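Local coordinates for beta-glucanase (PDB 6EUG), which probably hydrolyses glycosidic bonds, with this chain forming the family 43 domain, a beta-1,3-galactosidase, of a larger protein, at residues Leu235-Ala240 with Ile254-Gly259. Numbering follows the deposited sequence.
Sequences LTLQIA and IRIFPG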
# COMPACT_ATOMS: atom_id res chain seq x y z
N LEU A 235 0.25 1.08 14.38
CA LEU A 235 1.50 1.44 15.06
C LEU A 235 2.77 0.78 14.48
O LEU A 235 3.86 1.28 14.69
CB LEU A 235 1.40 1.15 16.57
CG LEU A 235 0.35 1.95 17.35
CD1 LEU A 235 -0.07 1.31 18.65
CD2 LEU A 235 0.84 3.36 17.59
N THR A 236 2.63 -0.36 13.82
CA THR A 236 3.78 -1.23 13.49
C THR A 236 3.60 -1.76 12.09
O THR A 236 2.46 -2.17 11.73
CB THR A 236 3.81 -2.42 14.50
OG1 THR A 236 3.86 -1.91 15.85
CG2 THR A 236 5.02 -3.33 14.25
N LEU A 237 4.68 -1.79 11.27
CA LEU A 237 4.60 -2.43 9.94
C LEU A 237 4.83 -3.95 10.06
O LEU A 237 5.65 -4.38 10.87
CB LEU A 237 5.65 -1.91 8.98
CG LEU A 237 5.45 -0.53 8.39
CD1 LEU A 237 6.74 -0.13 7.71
CD2 LEU A 237 4.29 -0.53 7.39
N GLN A 238 4.09 -4.73 9.26
CA GLN A 238 4.35 -6.17 9.13
C GLN A 238 4.57 -6.56 7.66
O GLN A 238 4.02 -5.91 6.76
CB GLN A 238 3.26 -7.02 9.81
CG GLN A 238 3.22 -6.86 11.33
CD GLN A 238 2.11 -7.65 12.02
OE1 GLN A 238 1.40 -8.43 11.37
NE2 GLN A 238 1.92 -7.42 13.35
N ILE A 239 5.44 -7.57 7.44
CA ILE A 239 5.77 -8.11 6.11
C ILE A 239 5.50 -9.60 6.17
O ILE A 239 6.16 -10.28 6.96
CB ILE A 239 7.24 -7.86 5.71
CG1 ILE A 239 7.57 -6.37 5.82
CG2 ILE A 239 7.52 -8.41 4.31
CD1 ILE A 239 8.98 -5.98 5.40
N ALA A 240 4.55 -10.07 5.34
CA ALA A 240 4.05 -11.47 5.35
C ALA A 240 4.23 -12.15 3.99
O ALA A 240 3.76 -11.65 2.96
CB ALA A 240 2.59 -11.50 5.76
N ILE A 254 7.31 -10.99 9.55
CA ILE A 254 8.08 -10.18 10.52
C ILE A 254 7.31 -8.89 10.88
O ILE A 254 6.38 -8.46 10.16
CB ILE A 254 9.52 -9.85 10.05
CG1 ILE A 254 9.54 -8.93 8.80
CG2 ILE A 254 10.29 -11.14 9.85
CD1 ILE A 254 10.89 -8.31 8.45
N ARG A 255 7.72 -8.26 11.98
CA ARG A 255 7.20 -6.95 12.39
C ARG A 255 8.40 -5.99 12.54
O ARG A 255 9.46 -6.38 13.07
CB ARG A 255 6.36 -7.07 13.68
CG ARG A 255 7.10 -7.43 14.96
CD ARG A 255 6.15 -7.69 16.13
NE ARG A 255 5.53 -6.48 16.70
CZ ARG A 255 5.98 -5.79 17.74
NH1 ARG A 255 7.09 -6.14 18.38
NH2 ARG A 255 5.27 -4.74 18.18
N ILE A 256 8.24 -4.76 12.06
CA ILE A 256 9.33 -3.79 12.04
C ILE A 256 8.83 -2.40 12.46
O ILE A 256 7.65 -2.05 12.29
CB ILE A 256 10.05 -3.70 10.67
CG1 ILE A 256 9.06 -3.40 9.52
CG2 ILE A 256 10.83 -5.00 10.38
CD1 ILE A 256 9.73 -3.10 8.18
N PHE A 257 9.74 -1.62 13.03
CA PHE A 257 9.43 -0.26 13.51
C PHE A 257 8.22 -0.18 14.42
O PHE A 257 7.31 0.64 14.18
CB PHE A 257 9.39 0.80 12.35
CG PHE A 257 10.63 0.77 11.51
CD1 PHE A 257 11.82 1.27 12.05
CD2 PHE A 257 10.65 0.18 10.25
CE1 PHE A 257 13.01 1.16 11.35
CE2 PHE A 257 11.84 0.07 9.55
CZ PHE A 257 13.03 0.56 10.12
N PRO A 258 8.20 -1.00 15.49
CA PRO A 258 7.05 -0.94 16.37
C PRO A 258 6.88 0.40 17.09
O PRO A 258 7.81 0.92 17.72
CB PRO A 258 7.26 -2.10 17.33
CG PRO A 258 8.73 -2.40 17.29
CD PRO A 258 9.16 -2.03 15.89
N GLY A 259 5.67 0.92 17.02
CA GLY A 259 5.37 2.24 17.54
C GLY A 259 5.73 3.41 16.62
O GLY A 259 5.48 4.56 16.97
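Strands 236-242 and 252-256 form the outer antiparallel pair of one four-stranded blade in the five-bladed beta-propeller of family 43 glycosidases, and Leu237 meets Ile256 and Ile239 meets Ile254 as its hydrogen-bonded pairs. Ile256 N reaches Leu237 O at 2.9 Å in a nearly straight bond, whereas the return bond from Leu237 N to Ile256 O is longer, 3.2 Å, and bent to 139° where the pairing ends. Ile254 N and Ile239 O, 2.9 Å apart, belong to the more even second pair of bonds. Branched and apolar residues suit the face carrying these four side chains: Ile256 holds CG1 between its backbone N and carbonyl carbon (chi1 56°), which brings CG1 to 3.8 Å from Leu237 CB, and its CD1 lies 4.1 Å from Ile239 CD1. The other face is polar. There Gln238 CG packs 3.9 Å from Arg255 CB, their amide and guanidinium planes 77° apart, and the long Arg255 chain turns at its third torsion and runs back beside Thr236. Glu232 unites the three, salt-bridged to Arg255 and hydrogen-bonded to Thr236 OG1 and Gln238 NE2, so the buried charges are probably balanced locally, while Gln238 OE1 bonds the hydroxyl of Tyr229. Past the end of strand 252-256, Pro258 CA comes to 3.4 Å from Thr236 OG1. Strand 225-231 flanks 236-242 on its inner side, with a classic bulge at Leu235 and Thr236 facing Ser231, while Val202 of helix 200-205 packs on Arg255.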